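Local coordinates for protein alpha-galactosidase (Thermus thermophilus, PDB 6LCJ) that probably hydrolyses terminal alpha-galactosidic linkages as a glycosidase of the melibiase (GH36) family, and assembles as a hexamer, at residues E[66-71]-E[373-378]; E[361-366]-E[379-384]; E[404-409]-E[420-425]. All blocks are in the same frame, centred on the assembly; numbering follows the deposited sequence.

Contact 1: residues E[66-71]-E[373-378]; sequences TPLLPE and ADPTGP
The flat group at the centre of this meeting is the carboxylate of D374, and L68 lies against one side of it. The CD1 methyl of L68 stands off the carboxylate plane, 3.7 Å from D374 OD1. From the other side the backbone N of T376 reaches D374 OD1 at 3.0 Å, well above the plane, and completes an Asx turn. At the rim of the group, T376 OG1 donates to the syn lone pair of D374 OD1 over 2.6 Å, so one oxygen serves two donors of the same residue. The other oxygen, OD2, takes a salt bridge from R368 NE and a water that also donates to L69 O, the water standing 2.7 Å from D374 OD2. The side chain reaches these partners because CG is anti to the backbone N (chi1 178°). With an alanine at D374, the N-H and hydroxyl of T376 would probably be left without their acceptor, R368 without its counter-charge, and the water bridge to L69 with one end lost.

Beside this polar group, A373 leaves the helix 366-371 with positive phi and turns its methyl toward 66-71: A373 CB sits 3.5 Å from P67 O, and T66 CG2 touches the same CB at 3.7 Å. L68 extends past the A373 carbonyl, with L68 CG 3.6 Å from A373 O. A second water links T66 O with A373 O. P70, which follows a cis peptide bond, packs on W371 of a second subunit.

No direct hydrogen bond joins 66-71 to 373-378. Their polar link runs through two bridging waters, supplemented by apolar packing, while the strong bonds of D374 serve to shape the turn that L68 leans on.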
ATOM      1  N   THR E  66     -13.256   0.795  19.031  1.00 39.53           N
ATOM      2  CA  THR E  66     -13.692   1.031  17.654  1.00 34.62           C
ATOM      3  C   THR E  66     -13.443   2.486  17.259  1.00 35.90           C
ATOM      4  O   THR E  66     -13.878   3.392  17.970  1.00 35.97           O
ATOM      5  CB  THR E  66     -15.182   0.715  17.508  1.00 34.95           C
ATOM      6  OG1 THR E  66     -15.488  -0.544  18.129  1.00 37.12           O
ATOM      7  CG2 THR E  66     -15.588   0.683  16.051  1.00 32.67           C
ATOM      8  N   PRO E  67     -12.785   2.747  16.130  1.00 37.61           N
ATOM      9  CA  PRO E  67     -12.612   4.138  15.688  1.00 31.64           C
ATOM     10  C   PRO E  67     -13.949   4.831  15.494  1.00 36.44           C
ATOM     11  O   PRO E  67     -14.911   4.242  15.003  1.00 38.35           O
ATOM     12  CB  PRO E  67     -11.857   4.001  14.361  1.00 31.34           C
ATOM     13  CG  PRO E  67     -11.213   2.633  14.418  1.00 26.28           C
ATOM     14  CD  PRO E  67     -12.171   1.788  15.194  1.00 32.33           C
ATOM     15  N   LEU E  68     -13.996   6.100  15.880  1.00 37.00           N
ATOM     16  CA  LEU E  68     -15.195   6.913  15.789  1.00 27.86           C
ATOM     17  C   LEU E  68     -15.181   7.637  14.454  1.00 32.23           C
ATOM     18  O   LEU E  68     -14.165   8.227  14.075  1.00 35.79           O
ATOM     19  CB  LEU E  68     -15.248   7.912  16.949  1.00 27.04           C
ATOM     20  CG  LEU E  68     -16.489   8.786  17.127  1.00 28.54           C
ATOM     21  CD1 LEU E  68     -16.705   9.073  18.601  1.00 29.10           C
ATOM     22  CD2 LEU E  68     -16.392  10.085  16.347  1.00 25.69           C
ATOM     23  N   LEU E  69     -16.304   7.605  13.748  1.00 35.28           N
ATOM     24  CA  LEU E  69     -16.432   8.212  12.435  1.00 28.66           C
ATOM     25  C   LEU E  69     -17.553   9.232  12.453  1.00 30.25           C
ATOM     26  O   LEU E  69     -18.449   9.166  13.305  1.00 28.21           O
ATOM     27  CB  LEU E  69     -16.720   7.157  11.353  1.00 29.40           C
ATOM     28  CG  LEU E  69     -15.665   6.058  11.188  1.00 32.42           C
ATOM     29  CD1 LEU E  69     -16.034   5.132  10.047  1.00 29.04           C
ATOM     30  CD2 LEU E  69     -14.297   6.668  10.981  1.00 23.53           C
ATOM     31  N   PRO E  70     -17.515  10.228  11.554  1.00 32.88           N
ATOM     32  CA  PRO E  70     -16.402  10.529  10.652  1.00 30.16           C
ATOM     33  C   PRO E  70     -15.253  11.206  11.409  1.00 35.62           C
ATOM     34  O   PRO E  70     -15.471  11.711  12.515  1.00 36.59           O
ATOM     35  CB  PRO E  70     -17.033  11.485   9.658  1.00 26.18           C
ATOM     36  CG  PRO E  70     -18.000  12.233  10.500  1.00 27.55           C
ATOM     37  CD  PRO E  70     -18.599  11.215  11.412  1.00 28.37           C
ATOM     38  N   GLU E  71     -14.055  11.225  10.821  1.00 33.67           N
ATOM     39  CA  GLU E  71     -12.927  11.903  11.452  1.00 34.30           C
ATOM     40  C   GLU E  71     -13.272  13.344  11.826  1.00 34.46           C
ATOM     41  O   GLU E  71     -12.864  13.834  12.885  1.00 32.33           O
ATOM     42  CB  GLU E  71     -11.724  11.875  10.509  1.00 39.81           C
ATOM     43  CG  GLU E  71     -10.391  11.583  11.176  1.00 54.24           C
ATOM     44  CD  GLU E  71      -9.458  10.771  10.286  1.00 63.08           C
ATOM     45  OE1 GLU E  71      -8.504  11.351   9.717  1.00 71.63           O
ATOM     46  OE2 GLU E  71      -9.679   9.547  10.157  1.00 62.45           O
ATOM     47  N   ALA E 373     -20.064   4.351  14.817  1.00 29.75           N
ATOM     48  CA  ALA E 373     -19.469   4.067  16.123  1.00 29.21           C
ATOM     49  C   ALA E 373     -19.267   5.353  16.936  1.00 33.82           C
ATOM     50  O   ALA E 373     -18.196   5.609  17.497  1.00 34.19           O
ATOM     51  CB  ALA E 373     -18.160   3.295  15.950  1.00 20.32           C
ATOM     52  N   ASP E 374     -20.318   6.181  16.987  1.00 28.53           N
ATOM     53  CA  ASP E 374     -20.297   7.475  17.673  1.00 28.45           C
ATOM     54  C   ASP E 374     -21.371   7.487  18.755  1.00 28.61           C
ATOM     55  O   ASP E 374     -22.519   7.891  18.508  1.00 30.43           O
ATOM     56  CB  ASP E 374     -20.510   8.625  16.689  1.00 26.81           C
ATOM     57  CG  ASP E 374     -20.548   9.992  17.373  1.00 29.51           C
ATOM     58  OD1 ASP E 374     -20.231  10.100  18.586  1.00 26.47           O
ATOM     59  OD2 ASP E 374     -20.894  10.976  16.684  1.00 29.00           O
ATOM     60  N   PRO E 375     -21.043   7.078  19.979  1.00 26.49           N
ATOM     61  CA  PRO E 375     -22.027   7.108  21.061  1.00 28.72           C
ATOM     62  C   PRO E 375     -22.209   8.474  21.711  1.00 25.21           C
ATOM     63  O   PRO E 375     -22.787   8.549  22.795  1.00 25.22           O
ATOM     64  CB  PRO E 375     -21.435   6.103  22.053  1.00 24.97           C
ATOM     65  CG  PRO E 375     -19.968   6.334  21.900  1.00 24.33           C
ATOM     66  CD  PRO E 375     -19.750   6.550  20.437  1.00 25.28           C
ATOM     67  N   THR E 376     -21.746   9.552  21.092  1.00 23.49           N
ATOM     68  CA  THR E 376     -21.858  10.888  21.658  1.00 26.93           C
ATOM     69  C   THR E 376     -22.918  11.733  20.966  1.00 26.89           C
ATOM     70  O   THR E 376     -23.109  12.897  21.344  1.00 24.17           O
ATOM     71  CB  THR E 376     -20.504  11.633  21.606  1.00 25.80           C
ATOM     72  OG1 THR E 376     -20.268  12.130  20.283  1.00 25.02           O
ATOM     73  CG2 THR E 376     -19.342  10.742  22.041  1.00 22.50           C
ATOM     74  N   GLY E 377     -23.618  11.187  19.975  1.00 28.29           N
ATOM     75  CA  GLY E 377     -24.622  11.942  19.267  1.00 25.13           C
ATOM     76  C   GLY E 377     -25.931  11.965  20.025  1.00 25.37           C
ATOM     77  O   GLY E 377     -26.161  11.163  20.936  1.00 23.08           O
ATOM     78  N   PRO E 378     -26.822  12.883  19.644  1.00 24.28           N
ATOM     79  CA  PRO E 378     -28.128  12.984  20.311  1.00 24.31           C
ATOM     80  C   PRO E 378     -28.893  11.670  20.307  1.00 29.57           C
ATOM     81  O   PRO E 378     -28.922  10.941  19.308  1.00 31.12           O
ATOM     82  CB  PRO E 378     -28.863  14.054  19.498  1.00 24.63           C
ATOM     83  CG  PRO E 378     -27.768  14.857  18.861  1.00 24.05           C
ATOM     84  CD  PRO E 378     -26.647  13.900  18.595  1.00 21.62           C
TER
HETATM   85  O   HOH W   1     -16.109   4.482  18.816  1.00 35.27           O
HETATM   86  O   HOH W   2     -20.531  10.896  14.025  1.00 31.86           O

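Contact 2: residues E[361-366]-E[379-384]; sequences PYWDNE and GLRNAL
W363 grips the first turn of helix 380-388 with both its carbonyl and its indole. R381 N donates to W363 O over 3.1 Å, nearly straight at 166°. One step back, L380 N points at Y362 O, also 3.1 Å away, at 177°. The indole, set anti to the backbone N, is carried to the helix and receives R381 CB on one face, a CH-pi contact in which CB lies 3.8 Å from the centroid of the six-membered ring. L380 CD2 meets the ring at its edge, 3.8 Å from W363 CZ3, and L384 CD1 touches the same end of the ring obliquely.

Further along the arginine, the chain bends at chi2 and chi3 and brings R381 NH1 to D364 OD2 in a weak salt bridge of 3.5 Å, carboxylate and guanidinium planes 73° apart. R381 NE is tied to L478 O. D364 OD1 has S369 OG as its main partner and also accepts from a water that donates to W363 O and accepts from N382 N. N382 OD1 accepts from R385 NH2, while N382 ND2 bonds to S369 OG and G377 O. G379, at the N-cap position, lies against W363 O, where a CB would come close to that oxygen. On the outer side, N365 pairs with N365 of a second subunit.

The first-turn N-H groups of L380, R381 and N382 lack acceptors within the helix; carbonyls of the loop after strand 352-354 and one water supply them. D364 OD2 and E366 OE2 approach to 2.8 Å, so the ionisation of each probably depends on the other, and R381 nearby may offset part of their charge.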
ATOM      1  N   PRO E 361     -35.630  13.299  20.548  1.00 26.28           N
ATOM      2  CA  PRO E 361     -36.964  12.693  20.605  1.00 24.04           C
ATOM      3  C   PRO E 361     -36.996  11.273  20.028  1.00 24.60           C
ATOM      4  O   PRO E 361     -37.889  10.913  19.264  1.00 25.29           O
ATOM      5  CB  PRO E 361     -37.821  13.676  19.799  1.00 23.64           C
ATOM      6  CG  PRO E 361     -36.878  14.442  18.929  1.00 22.65           C
ATOM      7  CD  PRO E 361     -35.465  14.139  19.347  1.00 23.29           C
ATOM      8  N   TYR E 362     -35.995  10.471  20.380  1.00 22.50           N
ATOM      9  CA  TYR E 362     -35.885   9.105  19.878  1.00 22.78           C
ATOM     10  C   TYR E 362     -34.864   8.354  20.716  1.00 25.90           C
ATOM     11  O   TYR E 362     -34.024   8.953  21.397  1.00 25.37           O
ATOM     12  CB  TYR E 362     -35.515   9.042  18.382  1.00 22.18           C
ATOM     13  CG  TYR E 362     -34.367   9.904  17.931  1.00 26.09           C
ATOM     14  CD1 TYR E 362     -33.041   9.513  18.135  1.00 25.78           C
ATOM     15  CD2 TYR E 362     -34.600  11.105  17.272  1.00 27.31           C
ATOM     16  CE1 TYR E 362     -31.984  10.315  17.701  1.00 26.19           C
ATOM     17  CE2 TYR E 362     -33.559  11.903  16.829  1.00 22.96           C
ATOM     18  CZ  TYR E 362     -32.252  11.512  17.043  1.00 29.48           C
ATOM     19  OH  TYR E 362     -31.225  12.335  16.605  1.00 29.31           O
ATOM     20  N   TRP E 363     -34.965   7.025  20.675  1.00 26.14           N
ATOM     21  CA  TRP E 363     -34.126   6.208  21.539  1.00 27.36           C
ATOM     22  C   TRP E 363     -32.677   6.231  21.065  1.00 27.06           C
ATOM     23  O   TRP E 363     -31.764   6.488  21.852  1.00 28.70           O
ATOM     24  CB  TRP E 363     -34.670   4.775  21.609  1.00 24.23           C
ATOM     25  CG  TRP E 363     -33.907   3.895  22.533  1.00 23.14           C
ATOM     26  CD1 TRP E 363     -33.141   2.830  22.183  1.00 21.02           C
ATOM     27  CD2 TRP E 363     -33.792   4.018  23.966  1.00 23.95           C
ATOM     28  NE1 TRP E 363     -32.569   2.267  23.299  1.00 24.80           N
ATOM     29  CE2 TRP E 363     -32.959   2.968  24.408  1.00 22.20           C
ATOM     30  CE3 TRP E 363     -34.328   4.902  24.916  1.00 26.69           C
ATOM     31  CZ2 TRP E 363     -32.633   2.780  25.757  1.00 24.29           C
ATOM     32  CZ3 TRP E 363     -34.020   4.708  26.262  1.00 22.88           C
ATOM     33  CH2 TRP E 363     -33.180   3.653  26.667  1.00 24.29           C
ATOM     34  N   ASP E 364     -32.450   5.983  19.781  1.00 25.46           N
ATOM     35  CA  ASP E 364     -31.087   5.859  19.293  1.00 26.98           C
ATOM     36  C   ASP E 364     -31.038   5.908  17.768  1.00 30.28           C
ATOM     37  O   ASP E 364     -31.680   5.101  17.095  1.00 38.06           O
ATOM     38  CB  ASP E 364     -30.471   4.559  19.819  1.00 30.99           C
ATOM     39  CG  ASP E 364     -28.967   4.482  19.596  1.00 37.25           C
ATOM     40  OD1 ASP E 364     -28.269   5.508  19.781  1.00 40.28           O
ATOM     41  OD2 ASP E 364     -28.474   3.385  19.269  1.00 39.52           O
ATOM     42  N   ASN E 365     -30.294   6.855  17.212  1.00 28.58           N
ATOM     43  CA  ASN E 365     -29.994   6.842  15.789  1.00 24.45           C
ATOM     44  C   ASN E 365     -28.876   5.827  15.575  1.00 27.84           C
ATOM     45  O   ASN E 365     -27.705   6.101  15.857  1.00 27.60           O
ATOM     46  CB  ASN E 365     -29.605   8.234  15.305  1.00 21.99           C
ATOM     47  CG  ASN E 365     -29.250   8.256  13.816  1.00 28.46           C
ATOM     48  OD1 ASN E 365     -28.991   7.226  13.207  1.00 31.47           O
ATOM     49  ND2 ASN E 365     -29.228   9.437  13.236  1.00 30.57           N
ATOM     50  N   GLU E 366     -29.225   4.651  15.048  1.00 28.77           N
ATOM     51  CA  GLU E 366     -28.230   3.588  14.995  1.00 30.65           C
ATOM     52  C   GLU E 366     -27.313   3.680  13.788  1.00 28.70           C
ATOM     53  O   GLU E 366     -26.259   3.043  13.787  1.00 30.50           O
ATOM     54  CB  GLU E 366     -28.903   2.213  15.061  1.00 36.05           C
ATOM     55  CG  GLU E 366     -29.131   1.750  16.536  1.00 49.77           C
ATOM     56  CD  GLU E 366     -27.953   0.960  17.146  1.00 61.23           C
ATOM     57  OE1 GLU E 366     -27.975  -0.296  17.106  1.00 63.84           O
ATOM     58  OE2 GLU E 366     -27.006   1.610  17.670  1.00 57.64           O
ATOM     59  N   GLY E 379     -29.538  11.387  21.441  1.00 27.00           N
ATOM     60  CA  GLY E 379     -30.334  10.187  21.602  1.00 24.96           C
ATOM     61  C   GLY E 379     -30.519   9.869  23.067  1.00 27.03           C
ATOM     62  O   GLY E 379     -29.581  10.025  23.856  1.00 26.85           O
ATOM     63  N   LEU E 380     -31.723   9.440  23.451  1.00 24.73           N
ATOM     64  CA  LEU E 380     -31.995   9.224  24.867  1.00 25.72           C
ATOM     65  C   LEU E 380     -31.076   8.156  25.451  1.00 24.64           C
ATOM     66  O   LEU E 380     -30.561   8.305  26.564  1.00 24.53           O
ATOM     67  CB  LEU E 380     -33.461   8.848  25.070  1.00 28.42           C
ATOM     68  CG  LEU E 380     -33.813   8.649  26.543  1.00 35.21           C
ATOM     69  CD1 LEU E 380     -33.450   9.905  27.335  1.00 29.34           C
ATOM     70  CD2 LEU E 380     -35.279   8.282  26.717  1.00 34.20           C
ATOM     71  N   ARG E 381     -30.857   7.075  24.714  1.00 24.17           N
ATOM     72  CA  ARG E 381     -30.013   6.006  25.229  1.00 26.84           C
ATOM     73  C   ARG E 381     -28.588   6.485  25.454  1.00 27.17           C
ATOM     74  O   ARG E 381     -27.996   6.214  26.504  1.00 27.98           O
ATOM     75  CB  ARG E 381     -30.018   4.831  24.274  1.00 25.81           C
ATOM     76  CG  ARG E 381     -29.234   3.705  24.797  1.00 29.68           C
ATOM     77  CD  ARG E 381     -28.502   3.020  23.701  1.00 36.94           C
ATOM     78  NE  ARG E 381     -28.362   1.596  23.963  1.00 46.67           N
ATOM     79  CZ  ARG E 381     -28.041   0.705  23.036  1.00 55.31           C
ATOM     80  NH1 ARG E 381     -27.826   1.096  21.782  1.00 50.59           N
ATOM     81  NH2 ARG E 381     -27.929  -0.574  23.362  1.00 61.92           N
ATOM     82  N   ASN E 382     -28.013   7.181  24.469  1.00 29.32           N
ATOM     83  CA  ASN E 382     -26.678   7.740  24.641  1.00 24.48           C
ATOM     84  C   ASN E 382     -26.649   8.690  25.820  1.00 24.41           C
ATOM     85  O   ASN E 382     -25.720   8.653  26.632  1.00 23.04           O
ATOM     86  CB  ASN E 382     -26.233   8.467  23.376  1.00 28.07           C
ATOM     87  CG  ASN E 382     -25.916   7.530  22.219  1.00 27.75           C
ATOM     88  OD1 ASN E 382     -25.792   6.318  22.370  1.00 31.18           O
ATOM     89  ND2 ASN E 382     -25.786   8.109  21.050  1.00 30.67           N
ATOM     90  N   ALA E 383     -27.665   9.557  25.925  1.00 24.01           N
ATOM     91  CA  ALA E 383     -27.777  10.455  27.068  1.00 20.56           C
ATOM     92  C   ALA E 383     -27.748   9.676  28.372  1.00 23.67           C
ATOM     93  O   ALA E 383     -26.917   9.933  29.252  1.00 25.93           O
ATOM     94  CB  ALA E 383     -29.060  11.277  26.967  1.00 19.58           C
ATOM     95  N   LEU E 384     -28.639   8.688  28.492  1.00 27.22           N
ATOM     96  CA  LEU E 384     -28.755   7.941  29.737  1.00 28.29           C
ATOM     97  C   LEU E 384     -27.451   7.226  30.078  1.00 26.94           C
ATOM     98  O   LEU E 384     -27.032   7.219  31.239  1.00 26.06           O
ATOM     99  CB  LEU E 384     -29.916   6.948  29.646  1.00 24.94           C
ATOM    100  CG  LEU E 384     -31.340   7.512  29.663  1.00 27.09           C
ATOM    101  CD1 LEU E 384     -32.305   6.415  29.275  1.00 24.03           C
ATOM    102  CD2 LEU E 384     -31.737   8.108  31.016  1.00 25.21           C
TER
HETATM  103  O   HOH W   3     -28.974   7.057  21.716  1.00 25.61           O

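Contact 3: residues E[404-409]-E[420-425]; sequences VYFRTR and LQEALA
E422 OE1 is reached by two parts of the loop 404-409. A water donates to it over 2.8 Å and also donates to Y405 O, so that it bridges the helix and the loop; F406 approaches the same oxygen, with F406 CE2 3.3 Å from E422 OE1. The ring comes to the carboxylate obliquely, the two planes 27° apart although the side chains cross at about a right angle. E422, extended beyond CG, crosses V404 obliquely before its carboxylate arrives at F406.

Next to this polar end the contact is apolar. V404 divides its two methyls along the helix: CG1, anti to the backbone N at chi1 -172°, lies 3.7 Å from E422 CB and as near to E422 CA, while V404 CG2 reaches A425 CB, one turn on, at 3.7 Å. Q421 CG passes V404 CA at 4.1 Å. Its chain bends at chi2 and delivers NE2 to the carbonyls of V403 and P401, which ties the helix to the chain just ahead of the loop. F451 of helix 442-453 covers V404, E422 and A425, and L448 covers F406. Farther along the loop, away from the helix, R407 forms a salt bridge with D435, while T408 and R409 meet a second subunit.

Strand 398-400, this loop, helix 415-428 and strand 431-433 make a beta-alpha-beta unit of the eight-stranded parallel barrel. V404, backbone-bonded to A432, thus packs the loop leaving the seventh strand against the helix that leads to the eighth, an arrangement consistent with the TIM-barrel fold of the melibiase family.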
ATOM      1  N   VAL E 404     -36.443  16.547  30.036  1.00 26.77           N
ATOM      2  CA  VAL E 404     -37.403  15.459  30.173  1.00 26.05           C
ATOM      3  C   VAL E 404     -38.511  15.702  29.164  1.00 26.37           C
ATOM      4  O   VAL E 404     -39.019  16.823  29.056  1.00 28.14           O
ATOM      5  CB  VAL E 404     -37.978  15.391  31.599  1.00 27.21           C
ATOM      6  CG1 VAL E 404     -38.817  14.137  31.783  1.00 26.81           C
ATOM      7  CG2 VAL E 404     -36.868  15.457  32.619  1.00 25.64           C
ATOM      8  N   TYR E 405     -38.883  14.666  28.430  1.00 25.61           N
ATOM      9  CA  TYR E 405     -40.035  14.759  27.552  1.00 28.48           C
ATOM     10  C   TYR E 405     -41.277  14.300  28.299  1.00 27.19           C
ATOM     11  O   TYR E 405     -41.232  13.339  29.075  1.00 25.63           O
ATOM     12  CB  TYR E 405     -39.848  13.915  26.287  1.00 26.34           C
ATOM     13  CG  TYR E 405     -38.742  14.394  25.378  1.00 26.50           C
ATOM     14  CD1 TYR E 405     -38.978  15.341  24.390  1.00 22.50           C
ATOM     15  CD2 TYR E 405     -37.451  13.888  25.510  1.00 30.68           C
ATOM     16  CE1 TYR E 405     -37.947  15.777  23.558  1.00 29.55           C
ATOM     17  CE2 TYR E 405     -36.417  14.307  24.681  1.00 25.41           C
ATOM     18  CZ  TYR E 405     -36.665  15.249  23.716  1.00 29.06           C
ATOM     19  OH  TYR E 405     -35.635  15.643  22.898  1.00 27.37           O
ATOM     20  N   PHE E 406     -42.377  15.012  28.074  1.00 26.51           N
ATOM     21  CA  PHE E 406     -43.713  14.559  28.432  1.00 27.11           C
ATOM     22  C   PHE E 406     -44.635  14.447  27.234  1.00 27.33           C
ATOM     23  O   PHE E 406     -45.549  13.630  27.245  1.00 29.28           O
ATOM     24  CB  PHE E 406     -44.346  15.503  29.461  1.00 25.70           C
ATOM     25  CG  PHE E 406     -43.607  15.543  30.757  1.00 27.86           C
ATOM     26  CD1 PHE E 406     -42.554  16.434  30.935  1.00 22.71           C
ATOM     27  CD2 PHE E 406     -43.939  14.673  31.784  1.00 26.13           C
ATOM     28  CE1 PHE E 406     -41.858  16.466  32.113  1.00 25.99           C
ATOM     29  CE2 PHE E 406     -43.256  14.698  32.970  1.00 29.95           C
ATOM     30  CZ  PHE E 406     -42.213  15.596  33.148  1.00 31.03           C
ATOM     31  N   ARG E 407     -44.405  15.233  26.198  1.00 31.32           N
ATOM     32  CA  ARG E 407     -45.231  15.143  25.013  1.00 30.09           C
ATOM     33  C   ARG E 407     -45.082  13.784  24.339  1.00 33.63           C
ATOM     34  O   ARG E 407     -44.070  13.091  24.471  1.00 32.02           O
ATOM     35  CB  ARG E 407     -44.861  16.257  24.041  1.00 27.86           C
ATOM     36  CG  ARG E 407     -43.444  16.184  23.524  1.00 30.68           C
ATOM     37  CD  ARG E 407     -43.147  17.454  22.748  1.00 31.25           C
ATOM     38  NE  ARG E 407     -42.187  17.267  21.673  1.00 30.63           N
ATOM     39  CZ  ARG E 407     -40.929  17.693  21.710  1.00 29.84           C
ATOM     40  NH1 ARG E 407     -40.456  18.322  22.784  1.00 29.40           N
ATOM     41  NH2 ARG E 407     -40.144  17.486  20.665  1.00 23.85           N
ATOM     42  N   THR E 408     -46.128  13.394  23.633  1.00 35.21           N
ATOM     43  CA  THR E 408     -46.022  12.328  22.666  1.00 31.84           C
ATOM     44  C   THR E 408     -46.132  12.848  21.241  1.00 30.54           C
ATOM     45  O   THR E 408     -45.785  12.126  20.304  1.00 32.90           O
ATOM     46  CB  THR E 408     -47.092  11.265  22.946  1.00 35.73           C
ATOM     47  OG1 THR E 408     -48.321  11.904  23.305  1.00 38.36           O
ATOM     48  CG2 THR E 408     -46.654  10.385  24.102  1.00 28.97           C
ATOM     49  N   ARG E 409     -46.577  14.085  21.055  1.00 28.57           N
ATOM     50  CA  ARG E 409     -46.559  14.704  19.740  1.00 31.01           C
ATOM     51  C   ARG E 409     -45.152  15.196  19.446  1.00 32.71           C
ATOM     52  O   ARG E 409     -44.453  15.689  20.339  1.00 33.16           O
ATOM     53  CB  ARG E 409     -47.561  15.858  19.672  1.00 30.14           C
ATOM     54  CG  ARG E 409     -48.990  15.385  19.964  1.00 41.51           C
ATOM     55  CD  ARG E 409     -50.034  16.500  19.992  1.00 40.35           C
ATOM     56  NE  ARG E 409     -50.287  17.034  18.664  1.00 38.04           N
ATOM     57  CZ  ARG E 409     -50.293  18.330  18.384  1.00 44.40           C
ATOM     58  NH1 ARG E 409     -50.076  19.200  19.359  1.00 51.08           N
ATOM     59  NH2 ARG E 409     -50.512  18.758  17.142  1.00 37.51           N
ATOM     60  N   LEU E 420     -37.570   6.659  32.123  1.00 31.88           N
ATOM     61  CA  LEU E 420     -36.170   6.534  32.530  1.00 33.97           C
ATOM     62  C   LEU E 420     -35.504   7.902  32.659  1.00 31.81           C
ATOM     63  O   LEU E 420     -34.761   8.156  33.617  1.00 29.52           O
ATOM     64  CB  LEU E 420     -35.406   5.676  31.522  1.00 28.64           C
ATOM     65  CG  LEU E 420     -35.919   4.267  31.243  1.00 32.16           C
ATOM     66  CD1 LEU E 420     -35.044   3.629  30.182  1.00 27.95           C
ATOM     67  CD2 LEU E 420     -35.922   3.447  32.502  1.00 30.18           C
ATOM     68  N   GLN E 421     -35.750   8.788  31.689  1.00 27.78           N
ATOM     69  CA  GLN E 421     -35.214  10.136  31.749  1.00 30.60           C
ATOM     70  C   GLN E 421     -35.826  10.918  32.905  1.00 27.84           C
ATOM     71  O   GLN E 421     -35.111  11.587  33.657  1.00 31.89           O
ATOM     72  CB  GLN E 421     -35.445  10.828  30.396  1.00 35.50           C
ATOM     73  CG  GLN E 421     -34.894  12.256  30.237  1.00 28.67           C
ATOM     74  CD  GLN E 421     -33.389  12.347  30.396  1.00 34.34           C
ATOM     75  OE1 GLN E 421     -32.701  11.333  30.542  1.00 31.48           O
ATOM     76  NE2 GLN E 421     -32.860  13.577  30.347  1.00 30.85           N
ATOM     77  N   GLU E 422     -37.139  10.827  33.083  1.00 28.28           N
ATOM     78  CA  GLU E 422     -37.779  11.548  34.179  1.00 32.48           C
ATOM     79  C   GLU E 422     -37.197  11.151  35.535  1.00 34.36           C
ATOM     80  O   GLU E 422     -37.002  12.006  36.410  1.00 33.91           O
ATOM     81  CB  GLU E 422     -39.281  11.303  34.148  1.00 30.93           C
ATOM     82  CG  GLU E 422     -40.061  12.238  35.027  1.00 36.67           C
ATOM     83  CD  GLU E 422     -41.442  11.714  35.313  1.00 42.53           C
ATOM     84  OE1 GLU E 422     -42.333  11.945  34.474  1.00 53.80           O
ATOM     85  OE2 GLU E 422     -41.644  11.070  36.371  1.00 53.48           O
ATOM     86  N   ALA E 423     -36.905   9.860  35.724  1.00 32.47           N
ATOM     87  CA  ALA E 423     -36.379   9.393  37.006  1.00 34.79           C
ATOM     88  C   ALA E 423     -35.011  10.000  37.311  1.00 34.52           C
ATOM     89  O   ALA E 423     -34.715  10.326  38.468  1.00 31.10           O
ATOM     90  CB  ALA E 423     -36.301   7.868  37.013  1.00 33.67           C
ATOM     91  N   LEU E 424     -34.161  10.160  36.291  1.00 32.74           N
ATOM     92  CA  LEU E 424     -32.855  10.776  36.518  1.00 32.55           C
ATOM     93  C   LEU E 424     -32.968  12.259  36.860  1.00 28.79           C
ATOM     94  O   LEU E 424     -32.134  12.775  37.612  1.00 30.50           O
ATOM     95  CB  LEU E 424     -31.950  10.581  35.300  1.00 33.24           C
ATOM     96  CG  LEU E 424     -31.363   9.179  35.109  1.00 33.35           C
ATOM     97  CD1 LEU E 424     -30.171   9.244  34.187  1.00 32.44           C
ATOM     98  CD2 LEU E 424     -30.986   8.541  36.428  1.00 31.37           C
ATOM     99  N   ALA E 425     -33.975  12.963  36.332  1.00 27.25           N
ATOM    100  CA  ALA E 425     -34.226  14.332  36.784  1.00 29.06           C
ATOM    101  C   ALA E 425     -34.623  14.367  38.259  1.00 30.64           C
ATOM    102  O   ALA E 425     -34.166  15.232  39.014  1.00 34.42           O
ATOM    103  CB  ALA E 425     -35.311  14.990  35.932  1.00 27.83           C
TER
HETATM  104  O   HOH W   4     -41.834  11.552  31.709  1.00 37.92           O

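Contact 3 is the most buried of the three, and direct hydrogen bonds across it are absent, as in contact 1; in both, waters carry the polar link. Contact 1, partly buried with three of its seven touching residues exposed, faces solvent most and brings in the distant 66-71 loop. Contact 2, also partly buried, instead relies on backbone bonds and an aromatic platform at a helix start. Contacts 1 and 2 share the region 361-384 and touch through N382 ND2 and G377 O, a probable hydrogen bond of 3.1 Å. Contacts 2 and 3 meet where L380 and L384 pack on Q421, joining helices 380-388 and 415-428. All three also reach a second subunit.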